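Protein CsuE (Acinetobacter baumannii, PDB 6FJY) forms the adhesive tip subunit of archaic chaperone-usher Csu pili, which probably attach the bacterium to surfaces in biofilm formation. Local coordinates at residues G8-L19 with G171-R182; E66-N77 with P105-V116. All coordinates share one frame; numbering follows the deposited sequence.

Contact 1: residues G8-L19 with G171-R182; sequences GTSSISVPSIYL and GSLSITVLPDCR
Strands 9-15 and 171-178 run parallel in unbroken register from Thr9 beside Ser172 to Pro15 beside Leu178, their short axes 23° apart, with backbone bonds alternating between the two strands from Ser172 N to Gly8 O onward. Ile12 and Ile175 lie side by side on the inward face, CG1 to CG1 at 3.8 Å. There Ile12 has CG1 between its backbone N and carbonyl carbon (chi1 73°), which swings that branch against its neighbour. The face bearing Thr9, Ser11, Ser13, Ser172, Ser174 and Thr176 is mostly small and hydroxylated; Ser13 OG rests 3.5 Å from Thr176 CB.

Past the strand, the first turn of helix 16-21 meets Asp180. Its OD2 accepts Ile17 N at 3.2 Å, on the anti side of the carboxylate, and also receives Arg182 NH1 at 3.0 Å. Ile17 CG2 covers one face of the Arg182 guanidinium, 3.4 Å from NE, so the ion pair is flanked by an aliphatic branch. Trp6 of the CsuC chain packs on Pro15 and Leu178, while the backbone of 171-178 also bonds to strand 119-136. Parallel pairing of a strand near a domain's start with the one ending it, probably the N-terminal domain here, is characteristic of Ig-like beta sandwiches.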
loop_
_atom_site.group_PDB
_atom_site.type_symbol
_atom_site.label_atom_id
_atom_site.label_comp_id
_atom_site.label_asym_id
_atom_site.label_seq_id
_atom_site.Cartn_x
_atom_site.Cartn_y
_atom_site.Cartn_z
ATOM N N GLY D 8 -23.628 0.500 5.256
ATOM C CA GLY D 8 -22.244 0.136 5.519
ATOM C C GLY D 8 -21.376 -0.072 4.290
ATOM O O GLY D 8 -21.887 -0.333 3.196
ATOM N N THR D 9 -20.056 0.028 4.463
ATOM C CA THR D 9 -19.109 -0.116 3.365
ATOM C C THR D 9 -18.067 -1.171 3.695
ATOM O O THR D 9 -17.466 -1.152 4.773
ATOM C CB THR D 9 -18.408 1.206 3.038
ATOM O OG1 THR D 9 -17.341 0.963 2.112
ATOM C CG2 THR D 9 -17.846 1.857 4.298
ATOM N N SER D 10 -17.847 -2.079 2.759
ATOM C CA SER D 10 -16.766 -3.048 2.830
ATOM C C SER D 10 -15.741 -2.680 1.766
ATOM O O SER D 10 -16.065 -2.651 0.574
ATOM C CB SER D 10 -17.284 -4.470 2.613
ATOM O OG SER D 10 -18.489 -4.700 3.330
ATOM N N SER D 11 -14.519 -2.382 2.192
ATOM C CA SER D 11 -13.440 -2.077 1.269
ATOM C C SER D 11 -12.379 -3.167 1.326
ATOM O O SER D 11 -12.242 -3.884 2.322
ATOM C CB SER D 11 -12.797 -0.727 1.574
ATOM O OG SER D 11 -12.134 -0.754 2.822
ATOM N N ILE D 12 -11.647 -3.298 0.226
ATOM C CA ILE D 12 -10.490 -4.171 0.137
ATOM C C ILE D 12 -9.414 -3.414 -0.629
ATOM O O ILE D 12 -9.713 -2.544 -1.452
ATOM C CB ILE D 12 -10.821 -5.523 -0.545
ATOM C CG1 ILE D 12 -11.025 -5.338 -2.048
ATOM C CG2 ILE D 12 -12.074 -6.159 0.067
ATOM C CD1 ILE D 12 -11.095 -6.635 -2.819
ATOM N N SER D 13 -8.148 -3.752 -0.355
ATOM C CA SER D 13 -7.020 -3.059 -0.964
ATOM C C SER D 13 -6.030 -4.066 -1.534
ATOM O O SER D 13 -5.731 -5.079 -0.897
ATOM C CB SER D 13 -6.323 -2.141 0.045
ATOM O OG SER D 13 -7.171 -1.064 0.394
ATOM N N VAL D 14 -5.533 -3.781 -2.737
ATOM C CA VAL D 14 -4.602 -4.667 -3.430
ATOM C C VAL D 14 -3.580 -3.828 -4.191
ATOM O O VAL D 14 -3.938 -2.803 -4.790
ATOM C CB VAL D 14 -5.345 -5.648 -4.357
ATOM C CG1 VAL D 14 -6.335 -4.926 -5.248
ATOM C CG2 VAL D 14 -4.355 -6.465 -5.207
ATOM N N PRO D 15 -2.297 -4.201 -4.159
ATOM C CA PRO D 15 -1.303 -3.493 -4.969
ATOM C C PRO D 15 -1.513 -3.764 -6.446
ATOM O O PRO D 15 -1.991 -4.828 -6.845
ATOM C CB PRO D 15 0.031 -4.069 -4.480
ATOM C CG PRO D 15 -0.325 -5.375 -3.877
ATOM C CD PRO D 15 -1.668 -5.168 -3.251
ATOM N N SER D 16 -1.139 -2.771 -7.258
ATOM C CA SER D 16 -1.537 -2.754 -8.663
ATOM C C SER D 16 -0.890 -3.891 -9.445
ATOM O O SER D 16 -1.561 -4.573 -10.230
ATOM C CB SER D 16 -1.185 -1.402 -9.278
ATOM O OG SER D 16 -1.577 -1.341 -10.631
ATOM N N ILE D 17 0.410 -4.114 -9.236
ATOM C CA ILE D 17 1.134 -5.108 -10.020
ATOM C C ILE D 17 0.688 -6.516 -9.645
ATOM O O ILE D 17 0.514 -7.379 -10.514
ATOM C CB ILE D 17 2.649 -4.927 -9.834
ATOM C CG1 ILE D 17 3.055 -3.496 -10.192
ATOM C CG2 ILE D 17 3.434 -5.974 -10.658
ATOM C CD1 ILE D 17 2.759 -3.115 -11.624
ATOM N N TYR D 18 0.514 -6.771 -8.346
ATOM C CA TYR D 18 0.007 -8.060 -7.898
ATOM C C TYR D 18 -1.353 -8.342 -8.519
ATOM O O TYR D 18 -1.617 -9.458 -8.983
ATOM C CB TYR D 18 -0.063 -8.073 -6.368
ATOM C CG TYR D 18 -0.558 -9.359 -5.739
ATOM C CD1 TYR D 18 -1.912 -9.676 -5.732
ATOM C CD2 TYR D 18 0.325 -10.235 -5.110
ATOM C CE1 TYR D 18 -2.377 -10.836 -5.148
ATOM C CE2 TYR D 18 -0.132 -11.405 -4.517
ATOM C CZ TYR D 18 -1.489 -11.699 -4.541
ATOM O OH TYR D 18 -1.968 -12.852 -3.960
ATOM N N LEU D 19 -2.218 -7.328 -8.555
ATOM C CA LEU D 19 -3.527 -7.460 -9.180
ATOM C C LEU D 19 -3.427 -7.917 -10.630
ATOM O O LEU D 19 -4.289 -8.660 -11.108
ATOM C CB LEU D 19 -4.258 -6.121 -9.096
ATOM C CG LEU D 19 -5.614 -6.001 -9.775
ATOM C CD1 LEU D 19 -6.541 -7.093 -9.246
ATOM C CD2 LEU D 19 -6.200 -4.630 -9.506
ATOM N N GLY D 171 -25.248 -2.942 1.482
ATOM C CA GLY D 171 -23.897 -2.482 1.725
ATOM C C GLY D 171 -23.256 -1.998 0.445
ATOM O O GLY D 171 -23.652 -2.378 -0.659
ATOM N N SER D 172 -22.249 -1.149 0.616
ATOM C CA SER D 172 -21.437 -0.646 -0.478
ATOM C C SER D 172 -20.103 -1.380 -0.505
ATOM O O SER D 172 -19.463 -1.561 0.535
ATOM C CB SER D 172 -21.197 0.855 -0.334
ATOM O OG SER D 172 -20.252 1.295 -1.295
ATOM N N LEU D 173 -19.690 -1.796 -1.692
ATOM C CA LEU D 173 -18.428 -2.486 -1.892
ATOM C C LEU D 173 -17.466 -1.559 -2.622
ATOM O O LEU D 173 -17.849 -0.883 -3.584
ATOM C CB LEU D 173 -18.622 -3.780 -2.689
ATOM C CG LEU D 173 -19.118 -5.057 -2.004
ATOM C CD1 LEU D 173 -20.314 -4.814 -1.092
ATOM C CD2 LEU D 173 -19.472 -6.089 -3.061
ATOM N N SER D 174 -16.221 -1.529 -2.156
ATOM C CA SER D 174 -15.198 -0.678 -2.737
ATOM C C SER D 174 -13.881 -1.438 -2.794
ATOM O O SER D 174 -13.604 -2.305 -1.960
ATOM C CB SER D 174 -15.028 0.620 -1.937
ATOM O OG SER D 174 -14.135 1.499 -2.592
ATOM N N ILE D 175 -13.078 -1.108 -3.803
ATOM C CA ILE D 175 -11.774 -1.714 -4.030
ATOM C C ILE D 175 -10.767 -0.593 -4.238
ATOM O O ILE D 175 -10.950 0.257 -5.118
ATOM C CB ILE D 175 -11.778 -2.657 -5.248
ATOM C CG1 ILE D 175 -12.744 -3.815 -5.035
ATOM C CG2 ILE D 175 -10.358 -3.163 -5.559
ATOM C CD1 ILE D 175 -12.956 -4.655 -6.289
ATOM N N THR D 176 -9.709 -0.587 -3.433
ATOM C CA THR D 176 -8.668 0.429 -3.513
ATOM C C THR D 176 -7.413 -0.207 -4.112
ATOM O O THR D 176 -6.777 -1.058 -3.484
ATOM C CB THR D 176 -8.378 1.033 -2.141
ATOM O OG1 THR D 176 -9.559 1.669 -1.633
ATOM C CG2 THR D 176 -7.268 2.058 -2.246
ATOM N N VAL D 177 -7.069 0.220 -5.317
ATOM C CA VAL D 177 -5.865 -0.208 -6.007
ATOM C C VAL D 177 -4.729 0.702 -5.571
ATOM O O VAL D 177 -4.830 1.930 -5.681
ATOM C CB VAL D 177 -6.069 -0.149 -7.528
ATOM C CG1 VAL D 177 -4.897 -0.748 -8.252
ATOM C CG2 VAL D 177 -7.377 -0.853 -7.910
ATOM N N LEU D 178 -3.626 0.092 -5.068
ATOM C CA LEU D 178 -2.524 0.820 -4.467
ATOM C C LEU D 178 -1.368 0.964 -5.440
ATOM O O LEU D 178 -1.132 0.083 -6.267
ATOM C CB LEU D 178 -2.026 0.110 -3.208
ATOM C CG LEU D 178 -3.037 0.059 -2.062
ATOM C CD1 LEU D 178 -2.493 -0.754 -0.911
ATOM C CD2 LEU D 178 -3.363 1.456 -1.614
ATOM N N PRO D 179 -0.644 2.078 -5.361
ATOM C CA PRO D 179 0.603 2.197 -6.120
ATOM C C PRO D 179 1.581 1.107 -5.714
ATOM O O PRO D 179 1.607 0.656 -4.565
ATOM C CB PRO D 179 1.122 3.588 -5.740
ATOM C CG PRO D 179 -0.080 4.324 -5.277
ATOM C CD PRO D 179 -0.956 3.305 -4.614
ATOM N N ASP D 180 2.401 0.692 -6.675
ATOM C CA ASP D 180 3.211 -0.506 -6.520
ATOM C C ASP D 180 4.472 -0.386 -7.366
ATOM O O ASP D 180 4.436 0.178 -8.462
ATOM C CB ASP D 180 2.402 -1.744 -6.927
ATOM C CG ASP D 180 3.017 -3.028 -6.435
ATOM O OD1 ASP D 180 4.060 -2.957 -5.749
ATOM O OD2 ASP D 180 2.456 -4.103 -6.727
ATOM N N CYS D 181 5.578 -0.931 -6.856
ATOM C CA CYS D 181 6.860 -0.878 -7.546
ATOM C C CYS D 181 7.687 -2.104 -7.178
ATOM O O CYS D 181 7.546 -2.661 -6.085
ATOM C CB CYS D 181 7.648 0.396 -7.207
ATOM S SG CYS D 181 6.983 1.950 -7.858
ATOM N N ARG D 182 8.548 -2.520 -8.106
ATOM C CA ARG D 182 9.483 -3.615 -7.880
ATOM C C ARG D 182 10.847 -3.255 -8.444
ATOM O O ARG D 182 10.939 -2.671 -9.526
ATOM C CB ARG D 182 8.990 -4.899 -8.522
ATOM C CG ARG D 182 7.783 -5.470 -7.844
ATOM C CD ARG D 182 6.676 -5.668 -8.832
ATOM N NE ARG D 182 5.979 -6.929 -8.614
ATOM C CZ ARG D 182 5.057 -7.115 -7.682
ATOM N NH1 ARG D 182 4.722 -6.122 -6.868
ATOM N NH2 ARG D 182 4.472 -8.297 -7.572
#

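Contact 2: residues E66-N77 with P105-V116; sequences EKLNAIILDSNN and PFYIRLPAGQSV
Ile71 to Leu73 pair with Tyr107 to Arg109 as an antiparallel beta segment of the Ig-like sandwich. Ile71-Arg109 and Leu73-Tyr107 are the hydrogen-bonded pairs, with Ile72-Ile108 as the non-hydrogen-bonded pair between them. Both bonds of Leu73 with Tyr107 measure 2.8 Å between N of one residue and O of the other. Toward the interior, Ile72 CD1 lies alongside Ile108 CG1, and Ala70 CB meets Leu110 CD2 at 3.6 Å. On the other face the aliphatic part of Arg109 passes at a slant across Ile71 and Leu73. Its CG stands opposite the backbone N (chi1 -175°) and the chain folds at chi3, which brings the guanidinium over Leu73, whose CD1 and CD2 approach one of its faces.

At the end carrying the type I turn 74-77, Asp74 CA sits over the Phe106 ring as a CH-pi contact, 3.8 Å from the centroid and 26° off the normal. Asp74 O lies in the plane of the Tyr107 ring at its edge, while Asn77 ND2 comes over a face. Ser75 OG gives its hydrogen to Pro105 O at 2.7 Å.

At the opposite end Val116 fits between Glu66 and Leu68, with CG2 3.5 Å from Glu66 CB. Beside it the Gln114 amide takes the place of a strand backbone: OE1 accepts Asn69 N at 3.0 Å on a lone pair. NE2 donates to Asn69 O at 2.7 Å, almost straight at 171°, and also reaches Pro111 O.

In a second shell, the neighbouring strand 24-31 continues the sheet beyond 105-110. The Tyr50 ring meets that of Phe106, Glu78 N is held by Asp74 OD1, and Tyr50 OH bonds Asp74 OD2.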
loop_
_atom_site.group_PDB
_atom_site.type_symbol
_atom_site.label_atom_id
_atom_site.label_comp_id
_atom_site.label_asym_id
_atom_site.label_seq_id
_atom_site.Cartn_x
_atom_site.Cartn_y
_atom_site.Cartn_z
ATOM N N GLU D 66 -11.855 4.261 -15.557
ATOM C CA GLU D 66 -11.419 2.875 -15.595
ATOM C C GLU D 66 -12.303 2.028 -14.691
ATOM O O GLU D 66 -12.791 2.487 -13.654
ATOM C CB GLU D 66 -9.958 2.752 -15.164
ATOM C CG GLU D 66 -8.973 3.429 -16.102
ATOM C CD GLU D 66 -7.563 3.453 -15.547
ATOM O OE1 GLU D 66 -6.736 2.613 -15.965
ATOM O OE2 GLU D 66 -7.286 4.310 -14.681
ATOM N N LYS D 67 -12.514 0.780 -15.100
ATOM C CA LYS D 67 -13.456 -0.100 -14.428
ATOM C C LYS D 67 -12.805 -1.448 -14.186
ATOM O O LYS D 67 -12.295 -2.073 -15.119
ATOM C CB LYS D 67 -14.743 -0.283 -15.248
ATOM C CG LYS D 67 -15.455 1.010 -15.614
ATOM C CD LYS D 67 -16.841 0.747 -16.195
ATOM C CE LYS D 67 -17.553 2.050 -16.556
ATOM N NZ LYS D 67 -19.052 1.981 -16.363
ATOM N N LEU D 68 -12.817 -1.887 -12.937
ATOM C CA LEU D 68 -12.421 -3.244 -12.605
ATOM C C LEU D 68 -13.635 -4.159 -12.681
ATOM O O LEU D 68 -14.778 -3.722 -12.519
ATOM C CB LEU D 68 -11.811 -3.315 -11.205
ATOM C CG LEU D 68 -10.385 -2.827 -10.996
ATOM C CD1 LEU D 68 -10.111 -2.752 -9.514
ATOM C CD2 LEU D 68 -9.400 -3.768 -11.682
ATOM N N ASN D 69 -13.374 -5.442 -12.905
ATOM C CA ASN D 69 -14.420 -6.451 -12.953
ATOM C C ASN D 69 -14.147 -7.480 -11.869
ATOM O O ASN D 69 -13.079 -8.094 -11.844
ATOM C CB ASN D 69 -14.495 -7.096 -14.336
ATOM C CG ASN D 69 -14.989 -6.126 -15.390
ATOM O OD1 ASN D 69 -14.350 -5.933 -16.425
ATOM N ND2 ASN D 69 -16.130 -5.490 -15.120
ATOM N N ALA D 70 -15.102 -7.648 -10.972
ATOM C CA ALA D 70 -14.982 -8.565 -9.857
ATOM C C ALA D 70 -15.976 -9.705 -10.018
ATOM O O ALA D 70 -16.766 -9.760 -10.965
ATOM C CB ALA D 70 -15.199 -7.836 -8.530
ATOM N N ILE D 71 -15.919 -10.632 -9.072
ATOM C CA ILE D 71 -16.820 -11.773 -9.026
ATOM C C ILE D 71 -17.207 -11.948 -7.572
ATOM O O ILE D 71 -16.332 -12.125 -6.715
ATOM C CB ILE D 71 -16.170 -13.062 -9.560
ATOM C CG1 ILE D 71 -15.756 -12.900 -11.020
ATOM C CG2 ILE D 71 -17.104 -14.239 -9.385
ATOM C CD1 ILE D 71 -14.990 -14.079 -11.549
ATOM N N ILE D 72 -18.502 -11.880 -7.281
ATOM C CA ILE D 72 -18.964 -12.011 -5.907
ATOM C C ILE D 72 -19.385 -13.453 -5.668
ATOM O O ILE D 72 -20.107 -14.043 -6.476
ATOM C CB ILE D 72 -20.110 -11.036 -5.606
ATOM C CG1 ILE D 72 -19.774 -9.649 -6.148
ATOM C CG2 ILE D 72 -20.314 -10.943 -4.116
ATOM C CD1 ILE D 72 -18.436 -9.138 -5.677
ATOM N N LEU D 73 -18.916 -14.022 -4.558
ATOM C CA LEU D 73 -19.204 -15.401 -4.206
ATOM C C LEU D 73 -19.749 -15.468 -2.789
ATOM O O LEU D 73 -19.368 -14.677 -1.923
ATOM C CB LEU D 73 -17.950 -16.287 -4.327
ATOM C CG LEU D 73 -17.234 -16.410 -5.679
ATOM C CD1 LEU D 73 -16.095 -15.417 -5.793
ATOM C CD2 LEU D 73 -16.725 -17.832 -5.871
ATOM N N ASP D 74 -20.637 -16.441 -2.560
ATOM C CA ASP D 74 -21.312 -16.616 -1.281
ATOM C C ASP D 74 -20.429 -17.394 -0.312
ATOM O O ASP D 74 -19.264 -17.684 -0.586
ATOM C CB ASP D 74 -22.657 -17.316 -1.477
ATOM C CG ASP D 74 -22.522 -18.673 -2.154
ATOM O OD1 ASP D 74 -21.380 -19.151 -2.308
ATOM O OD2 ASP D 74 -23.558 -19.260 -2.541
ATOM N N SER D 75 -21.002 -17.770 0.832
ATOM C CA SER D 75 -20.233 -18.390 1.901
ATOM C C SER D 75 -19.731 -19.786 1.542
ATOM O O SER D 75 -18.858 -20.309 2.236
ATOM C CB SER D 75 -21.079 -18.445 3.175
ATOM O OG SER D 75 -21.581 -17.160 3.501
ATOM N N ASN D 76 -20.268 -20.408 0.494
ATOM C CA ASN D 76 -19.791 -21.705 0.032
ATOM C C ASN D 76 -18.902 -21.585 -1.204
ATOM O O ASN D 76 -18.711 -22.571 -1.922
ATOM C CB ASN D 76 -20.976 -22.628 -0.251
ATOM C CG ASN D 76 -21.780 -22.943 0.993
ATOM O OD1 ASN D 76 -21.247 -23.450 1.985
ATOM N ND2 ASN D 76 -23.075 -22.643 0.948
ATOM N N ASN D 77 -18.364 -20.391 -1.457
ATOM C CA ASN D 77 -17.566 -20.078 -2.647
ATOM C C ASN D 77 -18.318 -20.374 -3.946
ATOM O O ASN D 77 -17.732 -20.811 -4.937
ATOM C CB ASN D 77 -16.211 -20.789 -2.618
ATOM C CG ASN D 77 -15.085 -19.872 -2.157
ATOM O OD1 ASN D 77 -14.452 -19.189 -2.966
ATOM N ND2 ASN D 77 -14.844 -19.839 -0.851
ATOM N N PRO D 105 -19.922 -14.469 5.683
ATOM C CA PRO D 105 -19.034 -13.833 4.710
ATOM C C PRO D 105 -19.387 -14.161 3.270
ATOM O O PRO D 105 -19.807 -15.270 2.931
ATOM C CB PRO D 105 -17.664 -14.422 5.073
ATOM C CG PRO D 105 -17.989 -15.780 5.572
ATOM C CD PRO D 105 -19.307 -15.666 6.287
ATOM N N PHE D 106 -19.237 -13.149 2.429
ATOM C CA PHE D 106 -19.138 -13.290 0.988
ATOM C C PHE D 106 -17.713 -12.938 0.575
ATOM O O PHE D 106 -16.921 -12.422 1.370
ATOM C CB PHE D 106 -20.147 -12.388 0.263
ATOM C CG PHE D 106 -21.555 -12.932 0.210
ATOM C CD1 PHE D 106 -21.940 -14.017 0.978
ATOM C CD2 PHE D 106 -22.492 -12.351 -0.631
ATOM C CE1 PHE D 106 -23.239 -14.505 0.914
ATOM C CE2 PHE D 106 -23.787 -12.835 -0.700
ATOM C CZ PHE D 106 -24.162 -13.913 0.075
ATOM N N TYR D 107 -17.398 -13.193 -0.691
ATOM C CA TYR D 107 -16.035 -13.060 -1.173
ATOM C C TYR D 107 -16.034 -12.293 -2.484
ATOM O O TYR D 107 -16.895 -12.506 -3.343
ATOM C CB TYR D 107 -15.362 -14.443 -1.349
ATOM C CG TYR D 107 -15.304 -15.248 -0.061
ATOM C CD1 TYR D 107 -14.230 -15.128 0.815
ATOM C CD2 TYR D 107 -16.339 -16.113 0.291
ATOM C CE1 TYR D 107 -14.187 -15.860 1.997
ATOM C CE2 TYR D 107 -16.304 -16.845 1.473
ATOM C CZ TYR D 107 -15.229 -16.717 2.318
ATOM O OH TYR D 107 -15.196 -17.439 3.487
ATOM N N ILE D 108 -15.062 -11.398 -2.624
ATOM C CA ILE D 108 -14.783 -10.726 -3.881
ATOM C C ILE D 108 -13.624 -11.435 -4.570
ATOM O O ILE D 108 -12.573 -11.683 -3.963
ATOM C CB ILE D 108 -14.465 -9.238 -3.667
ATOM C CG1 ILE D 108 -15.654 -8.522 -3.030
ATOM C CG2 ILE D 108 -14.117 -8.587 -4.984
ATOM C CD1 ILE D 108 -15.468 -7.024 -2.917
ATOM N N ARG D 109 -13.817 -11.752 -5.838
ATOM C CA ARG D 109 -12.793 -12.332 -6.695
ATOM C C ARG D 109 -12.476 -11.330 -7.798
ATOM O O ARG D 109 -13.341 -11.012 -8.621
ATOM C CB ARG D 109 -13.267 -13.663 -7.288
ATOM C CG ARG D 109 -12.203 -14.400 -8.096
ATOM C CD ARG D 109 -12.700 -15.745 -8.610
ATOM N NE ARG D 109 -12.926 -16.710 -7.535
ATOM C CZ ARG D 109 -13.539 -17.880 -7.701
ATOM N NH1 ARG D 109 -13.988 -18.240 -8.899
ATOM N NH2 ARG D 109 -13.699 -18.695 -6.669
ATOM N N LEU D 110 -11.244 -10.829 -7.810
ATOM C CA LEU D 110 -10.748 -10.046 -8.928
ATOM C C LEU D 110 -10.003 -10.965 -9.887
ATOM O O LEU D 110 -8.947 -11.502 -9.515
ATOM C CB LEU D 110 -9.838 -8.939 -8.437
ATOM C CG LEU D 110 -10.566 -7.890 -7.605
ATOM C CD1 LEU D 110 -9.616 -6.824 -7.101
ATOM C CD2 LEU D 110 -11.658 -7.269 -8.430
ATOM N N PRO D 111 -10.513 -11.200 -11.094
ATOM C CA PRO D 111 -9.772 -12.013 -12.065
ATOM C C PRO D 111 -8.410 -11.420 -12.391
ATOM O O PRO D 111 -8.260 -10.206 -12.538
ATOM C CB PRO D 111 -10.685 -12.008 -13.294
ATOM C CG PRO D 111 -12.053 -11.804 -12.734
ATOM C CD PRO D 111 -11.888 -10.925 -11.537
ATOM N N ALA D 112 -7.419 -12.302 -12.532
ATOM C CA ALA D 112 -6.081 -11.888 -12.925
ATOM C C ALA D 112 -6.084 -11.333 -14.343
ATOM O O ALA D 112 -7.011 -11.557 -15.128
ATOM C CB ALA D 112 -5.092 -13.055 -12.829
ATOM N N GLY D 113 -5.019 -10.609 -14.670
ATOM C CA GLY D 113 -4.884 -10.011 -15.982
ATOM C C GLY D 113 -5.559 -8.672 -16.147
ATOM O O GLY D 113 -5.776 -8.239 -17.283
ATOM N N GLN D 114 -5.898 -8.002 -15.051
ATOM C CA GLN D 114 -6.529 -6.688 -15.078
ATOM C C GLN D 114 -5.500 -5.640 -14.677
ATOM O O GLN D 114 -5.005 -5.652 -13.544
ATOM C CB GLN D 114 -7.738 -6.637 -14.145
ATOM C CG GLN D 114 -8.809 -7.679 -14.426
ATOM C CD GLN D 114 -10.134 -7.348 -13.735
ATOM O OE1 GLN D 114 -10.630 -6.223 -13.828
ATOM N NE2 GLN D 114 -10.697 -8.323 -13.028
ATOM N N SER D 115 -5.186 -4.737 -15.601
ATOM C CA SER D 115 -4.187 -3.697 -15.396
ATOM C C SER D 115 -4.902 -2.356 -15.337
ATOM O O SER D 115 -5.496 -1.924 -16.331
ATOM C CB SER D 115 -3.141 -3.712 -16.514
ATOM O OG SER D 115 -2.169 -2.698 -16.328
ATOM N N VAL D 116 -4.846 -1.702 -14.174
ATOM C CA VAL D 116 -5.608 -0.484 -13.925
ATOM C C VAL D 116 -4.792 0.445 -13.034
ATOM O O VAL D 116 -3.890 0.016 -12.310
ATOM C CB VAL D 116 -6.986 -0.797 -13.289
ATOM C CG1 VAL D 116 -6.923 -0.729 -11.758
ATOM C CG2 VAL D 116 -8.040 0.126 -13.837
#

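From the N terminus, strand 9-15 and the start of helix 16-21 come first, and they wait for 171-182 before contact 1 closes the larger of the two loops. Within that loop, 66-77 and 105-116 meet in contact 2, so the second contact is nested in the first, their centres about 11 Å apart. Strand 24-31 follows the helix within the same loop. The two contacts face each other through the sandwich interior: Ile175 CD1 packs on Leu110 CD2 at 3.6 Å and Val177 on Leu68, while Ser16 OG probably makes a weak hydrogen bond to Val116 O. Strand 167-184 runs on past contact 1 toward the C-terminal half of the chain, where Cys181 is tied to Cys210.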